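Local structure of assembly chaperone of ribosomal protein L4 (Acl4) (Chaetomium thermophilum, 5TQB) at residues E246-T251 and Y270-L275; L275-R280 and D294-S299. The protein probably acts as a dedicated chaperone that binds newly made ribosomal protein L4 and escorts it toward ribosome assembly, through a TPR-type helical fold. All blocks are in the same frame, centred on the assembly; numbering follows the deposited sequence.

Contact 1. Residues E246-T251 and Y270-L275; sequences EALEVT and YARYRL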
loop_
_atom_site.group_PDB
_atom_site.type_symbol
_atom_site.label_atom_id
_atom_site.label_comp_id
_atom_site.label_asym_id
_atom_site.label_seq_id
_atom_site.Cartn_x
_atom_site.Cartn_y
_atom_site.Cartn_z
ATOM N N GLU B 246 6.966 -7.997 -15.273
ATOM C CA GLU B 246 6.849 -6.840 -14.398
ATOM C C GLU B 246 5.740 -7.058 -13.374
ATOM O O GLU B 246 5.867 -6.655 -12.220
ATOM C CB GLU B 246 6.572 -5.568 -15.204
ATOM C CG GLU B 246 7.749 -5.076 -16.043
ATOM C CD GLU B 246 7.902 -5.823 -17.361
ATOM O OE1 GLU B 246 7.237 -6.865 -17.540
ATOM O OE2 GLU B 246 8.686 -5.363 -18.220
ATOM N N ALA B 247 4.653 -7.698 -13.795
ATOM C CA ALA B 247 3.534 -7.955 -12.893
ATOM C C ALA B 247 3.951 -8.871 -11.749
ATOM O O ALA B 247 3.452 -8.740 -10.635
ATOM C CB ALA B 247 2.371 -8.559 -13.642
ATOM N N LEU B 248 4.862 -9.799 -12.033
ATOM C CA LEU B 248 5.354 -10.736 -11.024
ATOM C C LEU B 248 6.045 -10.010 -9.868
ATOM O O LEU B 248 5.824 -10.332 -8.697
ATOM C CB LEU B 248 6.328 -11.735 -11.652
ATOM C CG LEU B 248 5.797 -13.145 -11.919
ATOM C CD1 LEU B 248 4.727 -13.140 -12.997
ATOM C CD2 LEU B 248 6.937 -14.076 -12.305
ATOM N N GLU B 249 6.886 -9.037 -10.206
ATOM C CA GLU B 249 7.597 -8.246 -9.208
ATOM C C GLU B 249 6.629 -7.394 -8.392
ATOM O O GLU B 249 6.725 -7.338 -7.163
ATOM C CB GLU B 249 8.645 -7.362 -9.885
ATOM C CG GLU B 249 9.749 -8.157 -10.573
ATOM C CD GLU B 249 10.707 -7.286 -11.371
ATOM O OE1 GLU B 249 10.308 -6.174 -11.784
ATOM O OE2 GLU B 249 11.862 -7.717 -11.586
ATOM N N VAL B 250 5.685 -6.750 -9.072
ATOM C CA VAL B 250 4.694 -5.920 -8.395
ATOM C C VAL B 250 3.810 -6.752 -7.459
ATOM O O VAL B 250 3.526 -6.323 -6.338
ATOM C CB VAL B 250 3.819 -5.134 -9.399
ATOM C CG1 VAL B 250 2.753 -4.312 -8.676
ATOM C CG2 VAL B 250 4.685 -4.222 -10.251
ATOM N N THR B 251 3.385 -7.936 -7.900
ATOM C CA THR B 251 2.525 -8.782 -7.066
ATOM C C THR B 251 3.268 -9.352 -5.855
ATOM O O THR B 251 2.658 -9.616 -4.818
ATOM C CB THR B 251 1.880 -9.961 -7.855
ATOM O OG1 THR B 251 2.891 -10.725 -8.525
ATOM C CG2 THR B 251 0.870 -9.449 -8.864
ATOM N N TYR B 270 -2.473 -15.791 -11.680
ATOM C CA TYR B 270 -2.886 -15.695 -13.073
ATOM C C TYR B 270 -1.745 -15.169 -13.929
ATOM O O TYR B 270 -1.516 -15.656 -15.040
ATOM C CB TYR B 270 -4.111 -14.795 -13.221
ATOM C CG TYR B 270 -4.724 -14.860 -14.603
ATOM C CD1 TYR B 270 -4.731 -13.749 -15.436
ATOM C CD2 TYR B 270 -5.280 -16.044 -15.082
ATOM C CE1 TYR B 270 -5.283 -13.812 -16.702
ATOM C CE2 TYR B 270 -5.837 -16.115 -16.340
ATOM C CZ TYR B 270 -5.838 -14.995 -17.148
ATOM O OH TYR B 270 -6.389 -15.060 -18.406
ATOM N N ALA B 271 -1.028 -14.175 -13.409
ATOM C CA ALA B 271 0.109 -13.612 -14.129
ATOM C C ALA B 271 1.154 -14.692 -14.390
ATOM O O ALA B 271 1.809 -14.701 -15.431
ATOM C CB ALA B 271 0.719 -12.463 -13.348
ATOM N N ARG B 272 1.297 -15.606 -13.439
ATOM C CA ARG B 272 2.294 -16.657 -13.540
ATOM C C ARG B 272 1.794 -17.769 -14.458
ATOM O O ARG B 272 2.582 -18.421 -15.147
ATOM C CB ARG B 272 2.640 -17.180 -12.138
ATOM C CG ARG B 272 3.506 -16.205 -11.340
ATOM C CD ARG B 272 3.588 -16.554 -9.860
ATOM N NE ARG B 272 4.515 -15.668 -9.158
ATOM C CZ ARG B 272 4.257 -14.399 -8.846
ATOM N NH1 ARG B 272 5.170 -13.676 -8.213
ATOM N NH2 ARG B 272 3.095 -13.844 -9.163
ATOM N N TYR B 273 0.478 -17.961 -14.486
ATOM C CA TYR B 273 -0.142 -18.926 -15.393
ATOM C C TYR B 273 0.022 -18.473 -16.840
ATOM O O TYR B 273 0.371 -19.273 -17.715
ATOM C CB TYR B 273 -1.629 -19.087 -15.061
ATOM C CG TYR B 273 -2.370 -20.015 -15.990
ATOM C CD1 TYR B 273 -2.942 -19.540 -17.161
ATOM C CD2 TYR B 273 -2.506 -21.364 -15.697
ATOM C CE1 TYR B 273 -3.620 -20.379 -18.018
ATOM C CE2 TYR B 273 -3.186 -22.215 -16.550
ATOM C CZ TYR B 273 -3.742 -21.716 -17.711
ATOM O OH TYR B 273 -4.426 -22.555 -18.567
ATOM N N ARG B 274 -0.236 -17.190 -17.081
ATOM C CA ARG B 274 -0.107 -16.601 -18.413
ATOM C C ARG B 274 1.338 -16.670 -18.874
ATOM O O ARG B 274 1.624 -17.010 -20.024
ATOM C CB ARG B 274 -0.565 -15.137 -18.399
ATOM C CG ARG B 274 -2.036 -14.950 -18.073
ATOM C CD ARG B 274 -2.897 -15.250 -19.272
ATOM N NE ARG B 274 -2.738 -14.234 -20.301
ATOM C CZ ARG B 274 -3.039 -14.408 -21.583
ATOM N NH1 ARG B 274 -2.852 -13.413 -22.437
ATOM N NH2 ARG B 274 -3.516 -15.574 -22.012
ATOM N N LEU B 275 2.247 -16.343 -17.963
ATOM C CA LEU B 275 3.669 -16.381 -18.262
ATOM C C LEU B 275 4.101 -17.804 -18.620
ATOM O O LEU B 275 4.935 -18.008 -19.502
ATOM C CB LEU B 275 4.467 -15.861 -17.064
ATOM C CG LEU B 275 5.980 -15.753 -17.250
ATOM C CD1 LEU B 275 6.327 -14.851 -18.431
ATOM C CD2 LEU B 275 6.629 -15.238 -15.978
#
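Ala-271 meets Ala-247 and Leu-248 where two successive helices of a helical-hairpin repeat fold, as in TPR-like proteins, run antiparallel, their local axes 157° apart and 9.6 Å from each other at closest approach. Its CB lies 4.2 Å from Ala-247 CB, and these two small residues mark the nearest backbone approach, while CD1 of Leu-248 rests on the same methyl. Next comes Arg-272, the polar centre of the contact. Its CG sits beside its own backbone N (chi1 -74°), and from there the chain runs extended to NE, which carries the guanidinium across to the other helix. Leu-248 CG lies over the centre of one guanidinium face, 3.6 Å above the plane. NH1 reaches Leu-248 O in a weak bond. NH2 gives Thr-251 OG1, which lies in the guanidinium plane, a nearly straight bond of 3.2 Å, 169° at the hydrogen; it has a second acceptor in Gly-268 O, within its own helix, and Trp-302 adds a cation-pi contact. With an alanine here, Thr-251 OG1 would probably lose its donor and Leu-248 the flat group it rests on. One turn on from Ala-271, Leu-275 brings CD2 to 3.9 Å from Leu-248 CD2.

Contact 2. Residues L275-R280 and D294-S299; sequences LGEKER and DTWRSS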
loop_
_atom_site.group_PDB
_atom_site.type_symbol
_atom_site.label_atom_id
_atom_site.label_comp_id
_atom_site.label_asym_id
_atom_site.label_seq_id
_atom_site.Cartn_x
_atom_site.Cartn_y
_atom_site.Cartn_z
ATOM N N LEU B 275 2.247 -16.343 -17.963
ATOM C CA LEU B 275 3.669 -16.381 -18.262
ATOM C C LEU B 275 4.101 -17.804 -18.620
ATOM O O LEU B 275 4.935 -18.008 -19.502
ATOM C CB LEU B 275 4.467 -15.861 -17.064
ATOM C CG LEU B 275 5.980 -15.753 -17.250
ATOM C CD1 LEU B 275 6.327 -14.851 -18.431
ATOM C CD2 LEU B 275 6.629 -15.238 -15.978
ATOM N N GLY B 276 3.517 -18.784 -17.940
ATOM C CA GLY B 276 3.839 -20.174 -18.194
ATOM C C GLY B 276 3.361 -20.631 -19.557
ATOM O O GLY B 276 4.026 -21.428 -20.217
ATOM N N GLU B 277 2.203 -20.128 -19.979
ATOM C CA GLU B 277 1.671 -20.452 -21.299
ATOM C C GLU B 277 2.646 -19.993 -22.376
ATOM O O GLU B 277 2.952 -20.741 -23.306
ATOM C CB GLU B 277 0.306 -19.793 -21.527
ATOM C CG GLU B 277 -0.847 -20.431 -20.765
ATOM C CD GLU B 277 -2.208 -19.926 -21.232
ATOM O OE1 GLU B 277 -3.088 -20.768 -21.515
ATOM O OE2 GLU B 277 -2.400 -18.690 -21.311
ATOM N N LYS B 278 3.138 -18.764 -22.238
ATOM C CA LYS B 278 4.061 -18.190 -23.212
ATOM C C LYS B 278 5.359 -18.991 -23.281
ATOM O O LYS B 278 5.764 -19.439 -24.359
ATOM C CB LYS B 278 4.360 -16.729 -22.875
ATOM C CG LYS B 278 3.177 -15.796 -23.058
ATOM C CD LYS B 278 3.527 -14.375 -22.630
ATOM C CE LYS B 278 2.427 -13.376 -22.986
ATOM N NZ LYS B 278 1.145 -13.624 -22.268
ATOM N N GLU B 279 5.997 -19.180 -22.129
ATOM C CA GLU B 279 7.248 -19.931 -22.052
ATOM C C GLU B 279 7.080 -21.337 -22.616
ATOM O O GLU B 279 8.000 -21.891 -23.218
ATOM C CB GLU B 279 7.732 -20.008 -20.604
ATOM C CG GLU B 279 8.172 -18.669 -20.038
ATOM C CD GLU B 279 8.581 -18.741 -18.574
ATOM O OE1 GLU B 279 8.350 -19.787 -17.929
ATOM O OE2 GLU B 279 9.137 -17.742 -18.070
ATOM N N ARG B 280 5.895 -21.906 -22.421
ATOM C CA ARG B 280 5.601 -23.252 -22.895
ATOM C C ARG B 280 5.507 -23.297 -24.424
ATOM O O ARG B 280 5.996 -24.236 -25.045
ATOM C CB ARG B 280 4.297 -23.748 -22.270
ATOM C CG ARG B 280 3.892 -25.167 -22.651
ATOM C CD ARG B 280 2.410 -25.330 -22.398
ATOM N NE ARG B 280 1.983 -26.720 -22.351
ATOM C CZ ARG B 280 0.733 -27.097 -22.106
ATOM N NH1 ARG B 280 -0.208 -26.182 -21.891
ATOM N NH2 ARG B 280 0.423 -28.386 -22.079
ATOM N N ASP B 294 8.097 -25.059 -13.935
ATOM C CA ASP B 294 8.368 -24.421 -12.652
ATOM C C ASP B 294 7.556 -23.138 -12.505
ATOM O O ASP B 294 7.126 -22.788 -11.404
ATOM C CB ASP B 294 9.863 -24.128 -12.505
ATOM C CG ASP B 294 10.678 -25.384 -12.254
ATOM O OD1 ASP B 294 11.798 -25.490 -12.801
ATOM O OD2 ASP B 294 10.195 -26.265 -11.510
ATOM N N THR B 295 7.333 -22.449 -13.621
ATOM C CA THR B 295 6.540 -21.225 -13.613
ATOM C C THR B 295 5.076 -21.539 -13.310
ATOM O O THR B 295 4.403 -20.775 -12.617
ATOM C CB THR B 295 6.645 -20.485 -14.954
ATOM O OG1 THR B 295 8.025 -20.279 -15.276
ATOM C CG2 THR B 295 5.936 -19.141 -14.892
ATOM N N TRP B 296 4.589 -22.667 -13.820
ATOM C CA TRP B 296 3.216 -23.085 -13.557
ATOM C C TRP B 296 3.083 -23.687 -12.160
ATOM O O TRP B 296 2.007 -23.653 -11.567
ATOM C CB TRP B 296 2.729 -24.084 -14.617
ATOM C CG TRP B 296 1.877 -23.467 -15.703
ATOM C CD1 TRP B 296 1.801 -22.145 -16.038
ATOM C CD2 TRP B 296 0.977 -24.153 -16.585
ATOM N NE1 TRP B 296 0.917 -21.966 -17.075
ATOM C CE2 TRP B 296 0.397 -23.183 -17.428
ATOM C CE3 TRP B 296 0.609 -25.493 -16.748
ATOM C CZ2 TRP B 296 -0.532 -23.509 -18.415
ATOM C CZ3 TRP B 296 -0.313 -25.812 -17.727
ATOM C CH2 TRP B 296 -0.872 -24.826 -18.547
ATOM N N ARG B 297 4.171 -24.236 -11.630
ATOM C CA ARG B 297 4.149 -24.758 -10.270
ATOM C C ARG B 297 3.890 -23.627 -9.281
ATOM O O ARG B 297 3.031 -23.747 -8.408
ATOM C CB ARG B 297 5.451 -25.482 -9.936
ATOM C CG ARG B 297 5.483 -26.911 -10.452
ATOM C CD ARG B 297 6.785 -27.609 -10.127
ATOM N NE ARG B 297 6.774 -28.987 -10.609
ATOM C CZ ARG B 297 7.316 -29.398 -11.751
ATOM N NH1 ARG B 297 7.944 -28.544 -12.554
ATOM N NH2 ARG B 297 7.235 -30.677 -12.088
ATOM N N SER B 298 4.616 -22.522 -9.434
ATOM C CA SER B 298 4.410 -21.359 -8.574
ATOM C C SER B 298 3.036 -20.737 -8.808
ATOM O O SER B 298 2.432 -20.200 -7.885
ATOM C CB SER B 298 5.512 -20.315 -8.774
ATOM O OG SER B 298 5.838 -20.163 -10.141
ATOM N N SER B 299 2.538 -20.815 -10.038
ATOM C CA SER B 299 1.195 -20.331 -10.332
ATOM C C SER B 299 0.192 -21.101 -9.484
ATOM O O SER B 299 -0.715 -20.520 -8.892
ATOM C CB SER B 299 0.876 -20.490 -11.821
ATOM O OG SER B 299 -0.453 -20.082 -12.105
#
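Trp-296 lies against the backbone of Gly-276, its CD1 3.6 Å from Gly-276 CA. The fit depends on the missing side chain: a CB on Gly-276 would point toward the opposing helix and collide with the indole. The Trp-296 side chain leaves its backbone at chi1 -99°, well away from a staggered value, and this turns the indole toward helix 262-281. NE1 comes near Gly-276 CA and Glu-277 N, but its hydrogen bond goes to Tyr-273 O, one turn before Glu-277 on helix 262-281, and the indole also stacks with the Tyr-273 ring. Farther along the ring, CZ2 meets Glu-277 CG at 3.9 Å. The far corner, CH2, is approached by NH1 of Arg-280 at 3.7 Å, with the guanidinium and indole planes 60° apart. Arg-280 gets there with CG anti to the backbone N and an extended chain, while its NH2 forms a salt bridge to Glu-334.

Thr-295 works with both branches. Its methyl CG2 packs on Gly-276 N and, 4.1 Å away, on Leu-275 CD2. The hydroxyl faces the carboxylate at the end of the extended Glu-279 chain, OG1 to OE1 2.7 Å; Glu-279 OE1 and Ala-291 O both lie within reach of its single proton, and either may take it. The Thr-295 and Glu-279 side chains meet at about a right angle.

With axes 8.9 Å apart and directions 167° from parallel, this is close antiparallel helix packing across a glycine, of the kind found between neighbouring helices of a TPR-like alpha-helical array.

Overall arrangement
Followed from the N terminus, the chain enters contact 1 on helix 244-257, turns, and closes a loop of 18 residues when helix 262-281 comes back against it. Contact 2 then opens on the same helix at Leu-275, the residue both contacts share, and a shorter loop of 13 residues closes on helix 291-313. The two loops therefore follow in series, neither nested nor crossed, with centres about 10 Å apart. Helix 262-281 is the common middle element: 244-257 packs on it in contact 1 and 291-313 in contact 2. Packing of Arg-272 CB on Ser-299 CB (3.8 Å) ties the two contacts directly, within the C-terminal part of the helical array.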